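Local coordinates for protein cystathionine gamma-synthase (Xanthomonas oryzae pv. oryzae KACC 10331, PDB 6LGO) that probably makes or breaks cystathionine in trans-sulfuration with a pyridoxal phosphate cofactor, held here as the aldimine of a thioether amino acid, at residues S206-I211 / A335-G340; S343-P348 / L371-G376. The protein carries 1 engineered substitution. One frame throughout, in Å; residues are numbered along the deposited sequence.

Contact 1 (S206-I211 / A335-G340); sequences STTKYI and AESLGG. With EBO ((2~{S})-2-azanyl-4-[(3~{S})-3-[(~{E})-[2-methyl-3-oxidanyl-5-(phosphonomethyl)pyridin-4-yl]methylideneamino]-4-oxidanyl-4-oxidanylidene-butyl]sulfanyl-butanoic acid), chain E.
This is a buried loop-to-loop contact in the active site, where Lys209 and Tyr210 meet Ser337, Leu338 and Gly339. Lys209 is the predicted pyridoxal phosphate lysine. In this structure the imine C7–N1 belongs to the bound EBO, as in an external aldimine, and Lys209 NZ stands apart, 3.5 Å from EBO C8. NZ donates to Ser337 OG at 3.0 Å and is also hydrogen-bonded to Tyr57 OH of the second subunit, so two bonds hold it. The Lys209 chain bends at its second torsion (-44°) and crosses Leu338 at about a right angle, with CD 3.8 Å from Leu338 CG. Gly339 CA lies over the face of the Tyr210 ring, 3.4 Å from its centroid, in a CH-pi contact. A water joins Thr208 O to Ser337 OG. Ser206 OG and Thr208 OG1 both donate to EBO O2, at 2.8 and 2.9 Å, holding its phosphonate end. Ser337 N donates to EBO O5 at 2.9 Å. Ser206 ends strand 202-206 of the large sheet, and residues 207-211 lie in the loop that follows. The loop 335-340 links strands 333-334 and 344-346 of the smaller sheet. Helix 259-277 and strand 310-315 pack against Tyr210.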
ATOM      1  N   SER A 206     -15.378   2.334  16.133  1.00 23.38           N
ATOM      2  CA  SER A 206     -14.535   3.056  15.170  1.00 20.14           C
ATOM      3  C   SER A 206     -13.143   2.447  15.295  1.00 20.09           C
ATOM      4  O   SER A 206     -12.487   2.709  16.307  1.00 21.04           O
ATOM      5  CB  SER A 206     -14.507   4.484  15.453  1.00 19.07           C
ATOM      6  OG  SER A 206     -13.582   5.062  14.578  1.00 18.53           O
ATOM      7  N   THR A 207     -12.733   1.630  14.328  1.00 19.98           N
ATOM      8  CA  THR A 207     -11.386   1.024  14.295  1.00 20.23           C
ATOM      9  C   THR A 207     -10.378   2.123  14.023  1.00 21.43           C
ATOM     10  O   THR A 207      -9.211   1.901  14.307  1.00 21.11           O
ATOM     11  CB  THR A 207     -11.280  -0.105  13.296  1.00 19.12           C
ATOM     12  OG1 THR A 207     -11.485   0.370  11.962  1.00 21.46           O
ATOM     13  CG2 THR A 207     -12.287  -1.155  13.686  1.00 19.04           C
ATOM     14  N   THR A 208     -10.863   3.284  13.568  1.00 20.77           N
ATOM     15  CA  THR A 208     -10.052   4.498  13.380  1.00 19.97           C
ATOM     16  C   THR A 208      -9.278   4.779  14.671  1.00 19.79           C
ATOM     17  O   THR A 208      -8.200   5.460  14.595  1.00 18.82           O
ATOM     18  CB  THR A 208     -10.936   5.684  13.019  1.00 19.76           C
ATOM     19  OG1 THR A 208     -11.875   5.293  11.995  1.00 22.87           O
ATOM     20  CG2 THR A 208     -10.109   6.873  12.650  1.00 19.28           C
ATOM     21  N   LYS A 209      -9.846   4.460  15.829  1.00 20.40           N
ATOM     22  CA  LYS A 209      -9.252   4.933  17.101  1.00 21.97           C
ATOM     23  C   LYS A 209      -8.174   3.958  17.578  1.00 21.61           C
ATOM     24  O   LYS A 209      -7.221   3.811  16.865  1.00 24.44           O
ATOM     25  CB  LYS A 209     -10.326   5.335  18.101  1.00 23.22           C
ATOM     26  CG  LYS A 209     -11.442   6.156  17.499  1.00 24.58           C
ATOM     27  CD  LYS A 209     -11.044   7.307  16.530  1.00 27.08           C
ATOM     28  CE  LYS A 209     -12.314   8.061  16.146  1.00 28.41           C
ATOM     29  NZ  LYS A 209     -12.041   8.847  14.937  1.00 31.52           N
ATOM     30  N   TYR A 210      -8.255   3.445  18.789  1.00 21.68           N
ATOM     31  CA  TYR A 210      -7.214   2.604  19.412  1.00 20.92           C
ATOM     32  C   TYR A 210      -6.902   1.329  18.629  1.00 20.49           C
ATOM     33  O   TYR A 210      -5.777   0.850  18.636  1.00 20.17           O
ATOM     34  CB  TYR A 210      -7.706   2.199  20.789  1.00 21.38           C
ATOM     35  CG  TYR A 210      -7.653   3.338  21.773  1.00 21.05           C
ATOM     36  CD1 TYR A 210      -6.427   3.810  22.242  1.00 20.96           C
ATOM     37  CD2 TYR A 210      -8.807   4.004  22.171  1.00 20.43           C
ATOM     38  CE1 TYR A 210      -6.340   4.871  23.137  1.00 21.56           C
ATOM     39  CE2 TYR A 210      -8.740   5.099  23.038  1.00 20.12           C
ATOM     40  CZ  TYR A 210      -7.510   5.524  23.529  1.00 21.94           C
ATOM     41  OH  TYR A 210      -7.460   6.574  24.422  1.00 23.47           O
ATOM     42  N   ILE A 211      -7.891   0.693  18.023  1.00 20.29           N
ATOM     43  CA  ILE A 211      -7.642  -0.650  17.450  1.00 19.75           C
ATOM     44  C   ILE A 211      -6.559  -0.493  16.345  1.00 21.21           C
ATOM     45  O   ILE A 211      -5.518  -1.166  16.398  1.00 20.61           O
ATOM     46  CB  ILE A 211      -8.951  -1.259  16.924  1.00 18.87           C
ATOM     47  CG1 ILE A 211      -9.832  -1.750  18.060  1.00 19.33           C
ATOM     48  CG2 ILE A 211      -8.669  -2.381  15.937  1.00 17.87           C
ATOM     49  CD1 ILE A 211     -11.252  -1.915  17.621  1.00 21.01           C
ATOM     50  N   ALA A 335      -6.454  18.616  16.635  1.00 26.77           N
ATOM     51  CA  ALA A 335      -7.051  17.788  15.574  1.00 26.16           C
ATOM     52  C   ALA A 335      -8.218  16.982  16.096  1.00 26.13           C
ATOM     53  O   ALA A 335      -8.306  16.676  17.295  1.00 29.62           O
ATOM     54  CB  ALA A 335      -5.990  16.900  14.940  1.00 26.40           C
ATOM     55  N   GLU A 336      -9.036  16.545  15.171  1.00 25.71           N
ATOM     56  CA  GLU A 336     -10.034  15.497  15.456  1.00 26.88           C
ATOM     57  C   GLU A 336      -9.398  14.120  15.629  1.00 25.93           C
ATOM     58  O   GLU A 336      -8.216  13.924  15.289  1.00 24.90           O
ATOM     59  CB  GLU A 336     -11.103  15.573  14.376  1.00 28.58           C
ATOM     60  CG  GLU A 336     -12.265  16.416  14.919  1.00 35.59           C
ATOM     61  CD  GLU A 336     -12.806  17.378  13.931  1.00 38.37           C
ATOM     62  OE1 GLU A 336     -13.721  18.158  14.318  1.00 41.13           O
ATOM     63  OE2 GLU A 336     -12.309  17.318  12.776  1.00 47.02           O
ATOM     64  N   SER A 337     -10.218  13.204  16.122  1.00 25.22           N
ATOM     65  CA  SER A 337      -9.936  11.778  16.302  1.00 24.23           C
ATOM     66  C   SER A 337      -9.242  11.536  17.659  1.00 24.19           C
ATOM     67  O   SER A 337      -9.025  12.530  18.425  1.00 24.53           O
ATOM     68  CB  SER A 337      -9.133  11.267  15.130  1.00 23.76           C
ATOM     69  OG  SER A 337      -9.203   9.875  15.116  1.00 24.67           O
ATOM     70  N   LEU A 338      -8.817  10.290  17.900  1.00 21.12           N
ATOM     71  CA  LEU A 338      -8.375   9.878  19.233  1.00 23.51           C
ATOM     72  C   LEU A 338      -7.827   8.467  19.081  1.00 23.25           C
ATOM     73  O   LEU A 338      -7.930   7.923  17.984  1.00 24.82           O
ATOM     74  CB  LEU A 338      -9.547   9.933  20.244  1.00 24.51           C
ATOM     75  CG  LEU A 338     -10.743   9.010  19.897  1.00 24.62           C
ATOM     76  CD1 LEU A 338     -10.872   7.866  20.866  1.00 24.51           C
ATOM     77  CD2 LEU A 338     -12.049   9.769  19.850  1.00 25.66           C
ATOM     78  N   GLY A 339      -7.151   7.983  20.105  1.00 21.74           N
ATOM     79  CA  GLY A 339      -6.667   6.603  20.168  1.00 22.36           C
ATOM     80  C   GLY A 339      -5.423   6.359  19.360  1.00 22.04           C
ATOM     81  O   GLY A 339      -5.033   5.163  19.228  1.00 23.68           O
ATOM     82  N   GLY A 340      -4.828   7.404  18.820  1.00 21.59           N
ATOM     83  CA  GLY A 340      -3.553   7.259  18.085  1.00 22.67           C
ATOM     84  C   GLY A 340      -2.349   7.285  19.058  1.00 21.85           C
ATOM     85  O   GLY A 340      -2.491   7.819  20.174  1.00 19.71           O
TER
HETATM   86  O6  EBO E 501     -14.672  12.198  18.521  1.00 30.28           O
HETATM   87  C15 EBO E 501     -13.890  12.077  17.512  1.00 27.65           C
HETATM   88  O5  EBO E 501     -12.802  12.649  17.385  1.00 27.76           O
HETATM   89  C8  EBO E 501     -14.184  11.253  16.320  1.00 28.03           C
HETATM   90  C9  EBO E 501     -14.254  12.009  14.925  1.00 29.34           C
HETATM   91  C10 EBO E 501     -14.631  13.533  14.978  1.00 30.86           C
HETATM   92  S   EBO E 501     -14.623  13.963  13.325  1.00 41.64           S
HETATM   93  C11 EBO E 501     -15.830  15.190  13.462  1.00 39.87           C
HETATM   94  C12 EBO E 501     -15.738  16.072  12.269  1.00 35.65           C
HETATM   95  C13 EBO E 501     -16.232  15.594  10.932  1.00 31.90           C
HETATM   96  C14 EBO E 501     -17.648  15.121  10.899  1.00 32.20           C
HETATM   97  O4  EBO E 501     -17.910  13.987  11.282  1.00 32.42           O
HETATM   98  O3  EBO E 501     -18.574  15.771  10.438  1.00 32.66           O
HETATM   99  N2  EBO E 501     -15.979  16.801  10.155  1.00 28.32           N
HETATM  100  N1  EBO E 501     -15.223  10.256  16.724  1.00 28.44           N
HETATM  101  C7  EBO E 501     -15.616   9.293  16.029  1.00 26.79           C
HETATM  102  C3  EBO E 501     -16.494   8.238  16.528  1.00 25.34           C
HETATM  103  C2  EBO E 501     -16.658   8.085  17.934  1.00 23.96           C
HETATM  104  O7  EBO E 501     -16.068   8.921  18.859  1.00 25.69           O
HETATM  105  C4  EBO E 501     -17.136   7.286  15.573  1.00 24.90           C
HETATM  106  C6  EBO E 501     -16.983   7.092  14.045  1.00 21.40           C
HETATM  107  P   EBO E 501     -15.650   7.069  12.700  1.00 23.92           P
HETATM  108  O2  EBO E 501     -14.607   6.108  12.245  1.00 22.59           O
HETATM  109  O1  EBO E 501     -16.512   7.023  11.370  1.00 18.45           O
HETATM  110  O   EBO E 501     -14.965   8.462  12.473  1.00 19.72           O
HETATM  111  C5  EBO E 501     -18.026   6.397  16.343  1.00 24.31           C
HETATM  112  N   EBO E 501     -18.218   6.218  17.678  1.00 23.48           N
HETATM  113  C1  EBO E 501     -17.565   7.065  18.458  1.00 24.63           C
HETATM  114  C   EBO E 501     -17.580   7.035  19.934  1.00 22.22           C
HETATM  115  O   HOH W   1      -7.072   8.328  14.344  1.00 26.56           O

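Contact 2 (S343-P348 / L371-G376); sequences SLIAHP and LRLSIG. With EBO ((2~{S})-2-azanyl-4-[(3~{S})-3-[(~{E})-[2-methyl-3-oxidanyl-5-(phosphonomethyl)pyridin-4-yl]methylideneamino]-4-oxidanyl-4-oxidanylidene-butyl]sulfanyl-butanoic acid), chain E.
Leu371 and Arg372 lose the most surface to segment 343-348. Leu371 packs against His347, while Arg372 reaches the bound EBO. Leu371 sends CD2 to the edge of the His347 ring, with His347 CB 3.9 Å from it. This methyl also lies 3.6 Å from Ala346 O. Arg372 shares its face of the sheet with Ala346, Leu344 and Ser374. Its CB meets Pro348 CG at 4.2 Å. The chain starts extended, with CG anti to the backbone N (chi1 -170°), then turns at chi3 (76°). This brings the guanidinium to the carboxylate of EBO. NH1 donates to EBO O6 at 2.8 Å and NH2 to EBO O5 at 3.0 Å, both nearly straight. Two bonds to two oxygens fix the rotation of the carboxylate. An arginine paired with the substrate carboxylate is the usual arrangement in fold type I pyridoxal phosphate enzymes.

The backbones form an antiparallel strand pair. Ala346 and Arg372 make a hydrogen-bonded pair, as do Leu344 and Ser374. Between them Ile345 and Leu373 form a non-hydrogen-bonded pair, with their side chains side by side and CD1 of Ile345 3.8 Å from CD2 of Leu373. Past the strands, Gly376 N donates to Ser343 OG at 2.7 Å. Strands 310-315 and 333-334 flank the pair in a mixed sheet. Helices 259-277 and 318-326 pack on the face of Ile345 and Leu373.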
ATOM      1  N   SER A 343      -0.326  12.129  20.731  1.00 23.57           N
ATOM      2  CA  SER A 343      -1.281  12.871  21.578  1.00 24.06           C
ATOM      3  C   SER A 343      -2.052  13.911  20.758  1.00 23.61           C
ATOM      4  O   SER A 343      -1.452  14.585  19.919  1.00 24.28           O
ATOM      5  CB  SER A 343      -0.556  13.474  22.765  1.00 25.11           C
ATOM      6  OG  SER A 343      -0.081  12.413  23.630  1.00 24.12           O
ATOM      7  N   LEU A 344      -3.337  14.093  21.067  1.00 22.42           N
ATOM      8  CA  LEU A 344      -4.222  15.073  20.387  1.00 23.33           C
ATOM      9  C   LEU A 344      -4.998  15.897  21.391  1.00 24.71           C
ATOM     10  O   LEU A 344      -5.319  15.388  22.532  1.00 25.10           O
ATOM     11  CB  LEU A 344      -5.226  14.381  19.467  1.00 22.62           C
ATOM     12  CG  LEU A 344      -4.632  13.378  18.477  1.00 23.48           C
ATOM     13  CD1 LEU A 344      -5.729  12.520  17.908  1.00 24.27           C
ATOM     14  CD2 LEU A 344      -3.788  14.019  17.345  1.00 23.78           C
ATOM     15  N   ILE A 345      -5.392  17.083  20.940  1.00 25.82           N
ATOM     16  CA  ILE A 345      -6.367  17.902  21.712  1.00 26.69           C
ATOM     17  C   ILE A 345      -7.508  18.330  20.779  1.00 27.20           C
ATOM     18  O   ILE A 345      -7.279  18.584  19.559  1.00 27.37           O
ATOM     19  CB  ILE A 345      -5.649  19.045  22.458  1.00 27.07           C
ATOM     20  CG1 ILE A 345      -6.646  19.799  23.332  1.00 28.32           C
ATOM     21  CG2 ILE A 345      -4.904  19.995  21.506  1.00 27.31           C
ATOM     22  CD1 ILE A 345      -5.953  20.734  24.322  1.00 29.03           C
ATOM     23  N   ALA A 346      -8.721  18.325  21.285  1.00 27.46           N
ATOM     24  CA  ALA A 346      -9.884  18.857  20.551  1.00 28.83           C
ATOM     25  C   ALA A 346     -10.732  19.764  21.445  1.00 28.75           C
ATOM     26  O   ALA A 346     -10.636  19.692  22.707  1.00 29.18           O
ATOM     27  CB  ALA A 346     -10.648  17.714  19.985  1.00 30.94           C
ATOM     28  N   HIS A 347     -11.495  20.628  20.797  1.00 29.90           N
ATOM     29  CA  HIS A 347     -12.512  21.537  21.402  1.00 31.88           C
ATOM     30  C   HIS A 347     -13.875  21.069  20.900  1.00 32.01           C
ATOM     31  O   HIS A 347     -14.198  21.290  19.725  1.00 35.04           O
ATOM     32  CB  HIS A 347     -12.182  22.992  21.071  1.00 32.48           C
ATOM     33  CG  HIS A 347     -13.233  23.952  21.520  1.00 35.14           C
ATOM     34  ND1 HIS A 347     -14.081  24.580  20.604  1.00 36.20           N
ATOM     35  CD2 HIS A 347     -13.546  24.427  22.753  1.00 36.76           C
ATOM     36  CE1 HIS A 347     -14.882  25.420  21.261  1.00 38.11           C
ATOM     37  NE2 HIS A 347     -14.584  25.326  22.586  1.00 39.56           N
ATOM     38  N   PRO A 348     -14.577  20.193  21.662  1.00 35.04           N
ATOM     39  CA  PRO A 348     -15.752  19.498  21.125  1.00 33.22           C
ATOM     40  C   PRO A 348     -16.831  20.417  20.541  1.00 35.50           C
ATOM     41  O   PRO A 348     -17.422  20.018  19.486  1.00 33.59           O
ATOM     42  CB  PRO A 348     -16.252  18.628  22.300  1.00 34.35           C
ATOM     43  CG  PRO A 348     -14.960  18.331  23.082  1.00 35.23           C
ATOM     44  CD  PRO A 348     -14.121  19.603  22.958  1.00 33.89           C
ATOM     45  N   LEU A 371     -12.226  21.229  26.753  1.00 31.22           N
ATOM     46  CA  LEU A 371     -11.128  20.589  25.980  1.00 30.63           C
ATOM     47  C   LEU A 371     -11.074  19.089  26.281  1.00 29.12           C
ATOM     48  O   LEU A 371     -11.286  18.701  27.448  1.00 28.11           O
ATOM     49  CB  LEU A 371      -9.821  21.328  26.287  1.00 31.56           C
ATOM     50  CG  LEU A 371      -9.846  22.788  25.810  1.00 31.59           C
ATOM     51  CD1 LEU A 371      -8.655  23.520  26.394  1.00 31.70           C
ATOM     52  CD2 LEU A 371      -9.927  22.893  24.259  1.00 31.68           C
ATOM     53  N   ARG A 372     -10.825  18.300  25.234  1.00 26.79           N
ATOM     54  CA  ARG A 372     -10.636  16.837  25.289  1.00 24.60           C
ATOM     55  C   ARG A 372      -9.220  16.461  24.889  1.00 25.74           C
ATOM     56  O   ARG A 372      -8.740  16.945  23.864  1.00 24.18           O
ATOM     57  CB  ARG A 372     -11.637  16.143  24.379  1.00 23.71           C
ATOM     58  CG  ARG A 372     -11.699  14.646  24.543  1.00 23.43           C
ATOM     59  CD  ARG A 372     -12.565  14.070  23.442  1.00 24.13           C
ATOM     60  NE  ARG A 372     -11.854  14.047  22.162  1.00 25.86           N
ATOM     61  CZ  ARG A 372     -12.351  13.633  20.992  1.00 26.59           C
ATOM     62  NH1 ARG A 372     -13.613  13.225  20.922  1.00 24.41           N
ATOM     63  NH2 ARG A 372     -11.557  13.666  19.907  1.00 26.35           N
ATOM     64  N   LEU A 373      -8.578  15.622  25.709  1.00 26.19           N
ATOM     65  CA  LEU A 373      -7.231  15.114  25.411  1.00 25.72           C
ATOM     66  C   LEU A 373      -7.347  13.669  24.994  1.00 26.24           C
ATOM     67  O   LEU A 373      -8.099  12.924  25.677  1.00 26.56           O
ATOM     68  CB  LEU A 373      -6.399  15.168  26.672  1.00 26.02           C
ATOM     69  CG  LEU A 373      -6.112  16.539  27.239  1.00 27.80           C
ATOM     70  CD1 LEU A 373      -5.220  16.404  28.495  1.00 27.87           C
ATOM     71  CD2 LEU A 373      -5.441  17.390  26.159  1.00 29.66           C
ATOM     72  N   SER A 374      -6.686  13.299  23.890  1.00 26.33           N
ATOM     73  CA  SER A 374      -6.354  11.900  23.560  1.00 25.17           C
ATOM     74  C   SER A 374      -4.878  11.754  23.892  1.00 24.94           C
ATOM     75  O   SER A 374      -4.046  12.277  23.175  1.00 23.78           O
ATOM     76  CB  SER A 374      -6.597  11.526  22.121  1.00 25.55           C
ATOM     77  OG  SER A 374      -6.359  10.120  21.900  1.00 23.72           O
ATOM     78  N   ILE A 375      -4.578  11.089  24.981  1.00 24.66           N
ATOM     79  CA  ILE A 375      -3.171  10.989  25.457  1.00 24.46           C
ATOM     80  C   ILE A 375      -2.540   9.824  24.734  1.00 22.82           C
ATOM     81  O   ILE A 375      -3.115   8.708  24.776  1.00 21.97           O
ATOM     82  CB  ILE A 375      -3.168  10.823  26.987  1.00 25.43           C
ATOM     83  CG1 ILE A 375      -3.614  12.174  27.546  1.00 26.30           C
ATOM     84  CG2 ILE A 375      -1.809  10.401  27.491  1.00 25.03           C
ATOM     85  CD1 ILE A 375      -4.268  12.055  28.778  1.00 28.50           C
ATOM     86  N   GLY A 376      -1.448  10.141  24.065  1.00 23.11           N
ATOM     87  CA  GLY A 376      -0.629   9.194  23.301  1.00 23.71           C
ATOM     88  C   GLY A 376       0.380   8.479  24.198  1.00 24.40           C
ATOM     89  O   GLY A 376       0.161   8.399  25.439  1.00 21.44           O
TER
HETATM   90  O6  EBO E 501     -14.672  12.198  18.521  1.00 30.28           O
HETATM   91  C15 EBO E 501     -13.890  12.077  17.512  1.00 27.65           C
HETATM   92  O5  EBO E 501     -12.802  12.649  17.385  1.00 27.76           O
HETATM   93  C8  EBO E 501     -14.184  11.253  16.320  1.00 28.03           C
HETATM   94  C9  EBO E 501     -14.254  12.009  14.925  1.00 29.34           C
HETATM   95  C10 EBO E 501     -14.631  13.533  14.978  1.00 30.86           C
HETATM   96  S   EBO E 501     -14.623  13.963  13.325  1.00 41.64           S
HETATM   97  C11 EBO E 501     -15.830  15.190  13.462  1.00 39.87           C
HETATM   98  C12 EBO E 501     -15.738  16.072  12.269  1.00 35.65           C
HETATM   99  C13 EBO E 501     -16.232  15.594  10.932  1.00 31.90           C
HETATM  100  C14 EBO E 501     -17.648  15.121  10.899  1.00 32.20           C
HETATM  101  O4  EBO E 501     -17.910  13.987  11.282  1.00 32.42           O
HETATM  102  O3  EBO E 501     -18.574  15.771  10.438  1.00 32.66           O
HETATM  103  N2  EBO E 501     -15.979  16.801  10.155  1.00 28.32           N
HETATM  104  N1  EBO E 501     -15.223  10.256  16.724  1.00 28.44           N
HETATM  105  C7  EBO E 501     -15.616   9.293  16.029  1.00 26.79           C
HETATM  106  C3  EBO E 501     -16.494   8.238  16.528  1.00 25.34           C
HETATM  107  C2  EBO E 501     -16.658   8.085  17.934  1.00 23.96           C
HETATM  108  O7  EBO E 501     -16.068   8.921  18.859  1.00 25.69           O
HETATM  109  C4  EBO E 501     -17.136   7.286  15.573  1.00 24.90           C
HETATM  110  C6  EBO E 501     -16.983   7.092  14.045  1.00 21.40           C
HETATM  111  P   EBO E 501     -15.650   7.069  12.700  1.00 23.92           P
HETATM  112  O2  EBO E 501     -14.607   6.108  12.245  1.00 22.59           O
HETATM  113  O1  EBO E 501     -16.512   7.023  11.370  1.00 18.45           O
HETATM  114  O   EBO E 501     -14.965   8.462  12.473  1.00 19.72           O
HETATM  115  C5  EBO E 501     -18.026   6.397  16.343  1.00 24.31           C
HETATM  116  N   EBO E 501     -18.218   6.218  17.678  1.00 23.48           N
HETATM  117  C1  EBO E 501     -17.565   7.065  18.458  1.00 24.63           C
HETATM  118  C   EBO E 501     -17.580   7.035  19.934  1.00 22.22           C

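How the contacts relate
The two contacts grip one EBO molecule, and their centres are about 11 Å apart. Contact 1 holds the phosphonate end and places Lys209 beside the imine. Contact 2 reaches the amino acid carboxylate through Arg372. They share EBO O5, which takes a bond from the backbone of 335-340 and another from Arg372. The contacts also touch directly. Gly339 N lies 2.9 Å from Ser374 OG, a hydrogen bond that ties the loop to the neighbouring strand. Ala335 N lies 3.0 Å from Ile345 O, a probable backbone bond. Thus the loop 335-340 lies between the Lys209 loop and the sheet that carries Arg372. Asp56, Tyr57 and Arg59 of the second subunit also bond EBO, so the site lies between subunits.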